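Local coordinates for neuraminidase (Bacteroides thetaiotaomicron, PDB 5MUL), which probably cleaves rhamnose linked to glucuronic acid as a beta-propeller glycoside hydrolase, and binds glucuronic acid, although it is named a neuraminidase, at residues 297-302 and 362-367; 311-316 and 345-350. One frame throughout, in Å; residues are numbered along the deposited sequence. Where two conformers were deposited one is given.

Contact 1 (297-302 and 362-367); sequences YRIVWN and ADVANG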
# COMPACT_ATOMS: atom_id res chain seq x y z
N TYR A 297 -2.93 -12.85 -12.13
CA TYR A 297 -3.34 -12.14 -10.92
C TYR A 297 -4.08 -13.05 -10.00
O TYR A 297 -4.85 -13.92 -10.43
CB TYR A 297 -4.22 -10.95 -11.29
CG TYR A 297 -3.49 -9.75 -11.81
CD1 TYR A 297 -2.73 -8.96 -10.93
CD2 TYR A 297 -3.55 -9.36 -13.14
CE1 TYR A 297 -2.10 -7.83 -11.37
CE2 TYR A 297 -2.92 -8.22 -13.58
CZ TYR A 297 -2.18 -7.45 -12.70
OH TYR A 297 -1.58 -6.30 -13.13
N ARG A 298 -3.86 -12.86 -8.71
CA ARG A 298 -4.44 -13.70 -7.69
C ARG A 298 -5.01 -12.86 -6.56
O ARG A 298 -4.52 -11.75 -6.29
CB ARG A 298 -3.36 -14.60 -7.03
CG ARG A 298 -2.37 -15.28 -7.96
CD ARG A 298 -2.95 -16.51 -8.56
NE ARG A 298 -2.05 -17.10 -9.55
CZ ARG A 298 -2.05 -18.38 -9.91
NH1 ARG A 298 -2.86 -19.25 -9.30
NH2 ARG A 298 -1.20 -18.80 -10.84
N ILE A 299 -5.98 -13.43 -5.88
CA ILE A 299 -6.50 -12.93 -4.63
C ILE A 299 -6.31 -14.06 -3.61
O ILE A 299 -6.65 -15.22 -3.91
CB ILE A 299 -7.95 -12.43 -4.78
CG1 ILE A 299 -8.45 -11.81 -3.49
CG2 ILE A 299 -8.91 -13.52 -5.27
CD1 ILE A 299 -7.87 -10.43 -3.25
N VAL A 300 -5.76 -13.75 -2.46
CA VAL A 300 -5.50 -14.71 -1.39
C VAL A 300 -6.24 -14.21 -0.17
O VAL A 300 -6.08 -13.05 0.20
CB VAL A 300 -3.99 -14.84 -1.09
CG1 VAL A 300 -3.74 -15.76 0.09
CG2 VAL A 300 -3.24 -15.30 -2.32
N TRP A 301 -7.08 -15.00 0.46
CA TRP A 301 -7.85 -14.52 1.57
C TRP A 301 -8.11 -15.59 2.59
O TRP A 301 -8.02 -16.80 2.28
CB TRP A 301 -9.19 -13.88 1.11
CG TRP A 301 -10.30 -14.86 0.73
CD1 TRP A 301 -11.38 -15.19 1.49
CD2 TRP A 301 -10.42 -15.60 -0.50
NE1 TRP A 301 -12.17 -16.10 0.79
CE2 TRP A 301 -11.60 -16.35 -0.43
CE3 TRP A 301 -9.65 -15.67 -1.67
CZ2 TRP A 301 -12.02 -17.20 -1.49
CZ3 TRP A 301 -10.05 -16.52 -2.71
CH2 TRP A 301 -11.22 -17.27 -2.61
N ASN A 302 -8.38 -15.15 3.81
CA ASN A 302 -8.69 -16.07 4.90
C ASN A 302 -10.10 -15.72 5.35
O ASN A 302 -10.41 -14.57 5.61
CB ASN A 302 -7.68 -15.95 6.05
CG ASN A 302 -7.90 -17.00 7.13
OD1 ASN A 302 -8.74 -16.82 8.00
ND2 ASN A 302 -7.15 -18.07 7.07
N ALA A 362 -18.94 -10.11 -7.10
CA ALA A 362 -19.88 -9.92 -6.00
C ALA A 362 -19.54 -10.72 -4.75
O ALA A 362 -19.97 -10.41 -3.64
CB ALA A 362 -21.29 -10.28 -6.46
N ASP A 363 -18.80 -11.82 -4.94
CA ASP A 363 -18.45 -12.67 -3.83
C ASP A 363 -17.24 -13.48 -4.24
O ASP A 363 -17.31 -14.29 -5.17
CB ASP A 363 -19.63 -13.58 -3.46
CG ASP A 363 -19.40 -14.38 -2.21
OD1 ASP A 363 -18.24 -14.65 -1.82
OD2 ASP A 363 -20.41 -14.81 -1.60
N VAL A 364 -16.13 -13.23 -3.56
CA VAL A 364 -14.87 -13.86 -3.89
C VAL A 364 -14.95 -15.39 -3.85
O VAL A 364 -14.30 -16.04 -4.64
CB VAL A 364 -13.72 -13.32 -2.99
CG1 VAL A 364 -13.91 -13.68 -1.54
CG2 VAL A 364 -12.35 -13.76 -3.53
N ALA A 365 -15.77 -15.93 -2.95
CA ALA A 365 -15.91 -17.39 -2.81
C ALA A 365 -16.62 -18.05 -3.99
O ALA A 365 -16.26 -19.17 -4.37
CB ALA A 365 -16.62 -17.74 -1.52
N ASN A 366 -17.61 -17.39 -4.57
CA ASN A 366 -18.45 -18.06 -5.59
C ASN A 366 -18.76 -17.32 -6.89
O ASN A 366 -19.12 -17.97 -7.88
CB ASN A 366 -19.75 -18.55 -4.95
CG ASN A 366 -20.48 -17.46 -4.23
OD1 ASN A 366 -20.80 -16.42 -4.81
ND2 ASN A 366 -20.74 -17.67 -2.94
N GLY A 367 -18.60 -16.00 -6.92
CA GLY A 367 -19.04 -15.21 -8.06
C GLY A 367 -18.03 -15.10 -9.17
O GLY A 367 -16.82 -15.13 -8.93

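Contact 2 (311-316 and 345-350); sequences QVTDRK and YIFRDE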
# COMPACT_ATOMS: atom_id res chain seq x y z
N GLN A 311 -7.57 -17.26 -8.99
CA GLN A 311 -7.08 -16.54 -10.14
C GLN A 311 -8.12 -15.46 -10.51
O GLN A 311 -9.33 -15.70 -10.46
CB GLN A 311 -6.89 -17.55 -11.28
CG GLN A 311 -6.11 -17.05 -12.46
CD GLN A 311 -5.82 -18.15 -13.49
OE1 GLN A 311 -6.23 -18.03 -14.65
NE2 GLN A 311 -5.10 -19.21 -13.07
N VAL A 312 -7.67 -14.27 -10.89
CA VAL A 312 -8.58 -13.13 -11.08
C VAL A 312 -8.93 -12.86 -12.52
O VAL A 312 -10.07 -12.49 -12.81
CB VAL A 312 -7.98 -11.88 -10.39
CG1 VAL A 312 -8.84 -10.64 -10.61
CG2 VAL A 312 -7.79 -12.14 -8.90
N THR A 313 -7.95 -12.93 -13.40
CA THR A 313 -8.21 -12.74 -14.80
C THR A 313 -7.68 -13.99 -15.57
O THR A 313 -7.18 -14.95 -14.98
CB THR A 313 -7.64 -11.39 -15.30
OG1 THR A 313 -6.21 -11.45 -15.36
CG2 THR A 313 -8.04 -10.22 -14.38
N ASP A 314 -7.84 -13.95 -16.88
CA ASP A 314 -7.53 -15.07 -17.74
C ASP A 314 -6.52 -14.57 -18.75
O ASP A 314 -6.85 -14.27 -19.91
CB ASP A 314 -8.85 -15.54 -18.40
CG ASP A 314 -8.65 -16.69 -19.36
OD1 ASP A 314 -7.79 -17.55 -19.10
OD2 ASP A 314 -9.37 -16.73 -20.38
N ARG A 315 -5.28 -14.42 -18.29
CA ARG A 315 -4.23 -13.92 -19.13
C ARG A 315 -3.74 -15.04 -20.03
O ARG A 315 -3.84 -16.20 -19.65
CB ARG A 315 -3.07 -13.38 -18.30
CG ARG A 315 -3.46 -12.30 -17.30
CD ARG A 315 -2.24 -11.70 -16.61
NE ARG A 315 -1.52 -10.85 -17.52
CZ ARG A 315 -0.44 -11.16 -18.23
NH1 ARG A 315 0.19 -12.34 -18.09
NH2 ARG A 315 0.05 -10.25 -19.05
N LYS A 316 -3.20 -14.67 -21.19
CA LYS A 316 -2.62 -15.62 -22.15
C LYS A 316 -1.14 -15.36 -22.46
O LYS A 316 -0.49 -16.21 -23.05
CB LYS A 316 -3.42 -15.62 -23.48
CG LYS A 316 -4.79 -14.93 -23.48
CD LYS A 316 -5.86 -15.75 -22.78
CE LYS A 316 -7.20 -15.01 -22.77
NZ LYS A 316 -7.85 -14.96 -24.10
N TYR A 345 -10.83 -5.09 -7.83
CA TYR A 345 -9.42 -5.45 -7.95
C TYR A 345 -8.85 -4.62 -9.08
O TYR A 345 -9.26 -4.79 -10.22
CB TYR A 345 -9.37 -6.96 -8.21
CG TYR A 345 -8.02 -7.63 -8.14
CD1 TYR A 345 -7.08 -7.47 -9.15
CD2 TYR A 345 -7.71 -8.47 -7.09
CE1 TYR A 345 -5.84 -8.13 -9.11
CE2 TYR A 345 -6.50 -9.15 -7.05
CZ TYR A 345 -5.57 -8.95 -8.05
OH TYR A 345 -4.35 -9.61 -8.04
N ILE A 346 -7.96 -3.67 -8.77
CA ILE A 346 -7.51 -2.69 -9.74
C ILE A 346 -6.14 -3.08 -10.24
O ILE A 346 -5.25 -3.40 -9.44
CB ILE A 346 -7.46 -1.27 -9.11
CG1 ILE A 346 -8.80 -0.92 -8.43
CG2 ILE A 346 -7.07 -0.25 -10.16
CD1 ILE A 346 -9.99 -0.97 -9.35
N PHE A 347 -5.95 -3.06 -11.54
CA PHE A 347 -4.71 -3.49 -12.15
C PHE A 347 -4.47 -2.78 -13.47
O PHE A 347 -5.24 -1.88 -13.88
CB PHE A 347 -4.72 -5.02 -12.33
CG PHE A 347 -5.72 -5.53 -13.34
CD1 PHE A 347 -7.08 -5.64 -13.04
CD2 PHE A 347 -5.28 -5.95 -14.59
CE1 PHE A 347 -7.99 -6.13 -13.98
CE2 PHE A 347 -6.19 -6.41 -15.53
CZ PHE A 347 -7.52 -6.54 -15.23
N ARG A 348 -3.35 -3.11 -14.10
CA ARG A 348 -3.01 -2.57 -15.43
C ARG A 348 -2.23 -3.66 -16.14
O ARG A 348 -1.34 -4.26 -15.52
CB ARG A 348 -2.21 -1.28 -15.28
CG ARG A 348 -1.61 -0.71 -16.55
CD ARG A 348 -0.23 -1.26 -16.90
NE ARG A 348 0.76 -0.97 -15.87
CZ ARG A 348 1.94 -1.57 -15.74
NH1 ARG A 348 2.33 -2.52 -16.57
NH2 ARG A 348 2.73 -1.20 -14.75
N ASP A 349 -2.57 -3.95 -17.41
CA ASP A 349 -2.02 -5.13 -18.11
C ASP A 349 -1.85 -4.80 -19.58
O ASP A 349 -2.78 -4.28 -20.22
CB ASP A 349 -3.01 -6.26 -17.93
CG ASP A 349 -2.49 -7.65 -18.35
OD1 ASP A 349 -1.61 -7.75 -19.23
OD2 ASP A 349 -3.02 -8.59 -17.75
N GLU A 350 -0.69 -5.14 -20.15
CA GLU A 350 -0.46 -4.95 -21.58
C GLU A 350 -1.51 -5.66 -22.42
O GLU A 350 -1.83 -5.17 -23.51
CB GLU A 350 0.95 -5.42 -21.98
CG GLU A 350 1.17 -6.92 -21.93
CD GLU A 350 2.50 -7.34 -22.54
OE1 GLU A 350 3.26 -6.45 -23.04
OE2 GLU A 350 2.79 -8.56 -22.49
O HOH W 1 -5.59 -9.41 -17.22
O HOH W 2 2.52 -10.31 -20.53

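Contact 1 (297-302 and 362-367)
Both methyl groups of Val364 lie against the same face of the Trp301 indole, so that a single aliphatic side chain touches both parts of the bicycle. CG2 sits almost above the middle of the six-membered ring, 3.7 Å from its centroid and 10° off the normal, a CH-pi contact. CG1 lies toward the NE1-CE2 side of the five-membered ring, 3.7 Å from Trp301 CE2 and 3.8 Å from Trp301 NE1. The valine and the indole approach from opposite directions. With CG2 anti to the backbone N and CG1 between N and the carbonyl carbon (chi1 65°), both branches are presented to the ring. Val364 CG2 also touches Ile299 CG2 at 3.9 Å, in the conformer given. At the margin of the contact, Ala365 CA comes within 4.1 Å of Trp301 CZ2. The loop is shaped by its own bonds: in an Asx turn, Asp363 OD1 accepts from Ala365 N (3.0 Å), while Asp363 O takes the backbone N-H groups of both Asn366 and Gly367. Arg310, on the adjacent strand 307-311, donates to the carbonyls of Val364 and Gly367. The contact thus sets the loop joining strands 357-361 and 370-373 against strand 296-302 of the neighbouring propeller sheet, with Tyr282 of strand 281-287 also touching Val364.

Contact 2 (311-316 and 345-350)
Arg315 and Asp349 form a two-pronged salt bridge between neighbouring sheets of the beta-propeller, where the loop leaving strand 307-311 runs beside residues 345-350, which continue strand 342-347 into a loop. The arginine binds side-on: NE donates to Asp349 OD2 at 2.7 Å (N-H...O 160°) and NH2 to Asp349 OD1 at 3.0 Å (169°). Both oxygens lie almost in the guanidinium plane and are met on their syn sides, with the two flat groups turned only 20° apart. A bend at chi3 turns the arginine head onto the carboxylate. The remaining nitrogen, NH1, donates to the carbonyls of Pro295 and Thr317, and NH2 also gives a hydrogen bond to a water that donates in turn to Glu350 OE2. Each carboxylate oxygen of Asp349 has a second partner: OD1 accepts from Glu351 N, and OD2 from a second water that is also hydrogen-bonded to Thr313 OG1. Such a network would probably keep this buried aspartate ionised. Deeper in, the contact turns apolar. Thr313 uses its two branches differently, OG1 for the water and CG2 for Phe347 CZ at 3.8 Å. Tyr345 sends its OH to Arg298 O and offers a ring face to Val312, whose two methyls both rest on that face: CG1 makes a CH-pi contact 4.0 Å from the ring centroid, and CG2 approaches Tyr345 CE2 to 3.7 Å.

In the fold
Both contacts are largely buried, lie away from the glucuronic acid site and join the same two propeller sheets, 272-311 and 335-373, at points about 14 Å apart between centres. Contact 1 brings a connecting loop against strand 296-302 through apolar packing alone, with Ala365 exposed at its margin. Contact 2 mixes apolar packing with a salt bridge and bridging waters where the chain passes into loops. The two are stitched together by Tyr297 O with Val312 N and by Arg298 O with Tyr345 OH, both probable hydrogen bonds. In sequence, contact 2 is nested inside the loop that contact 1 closes.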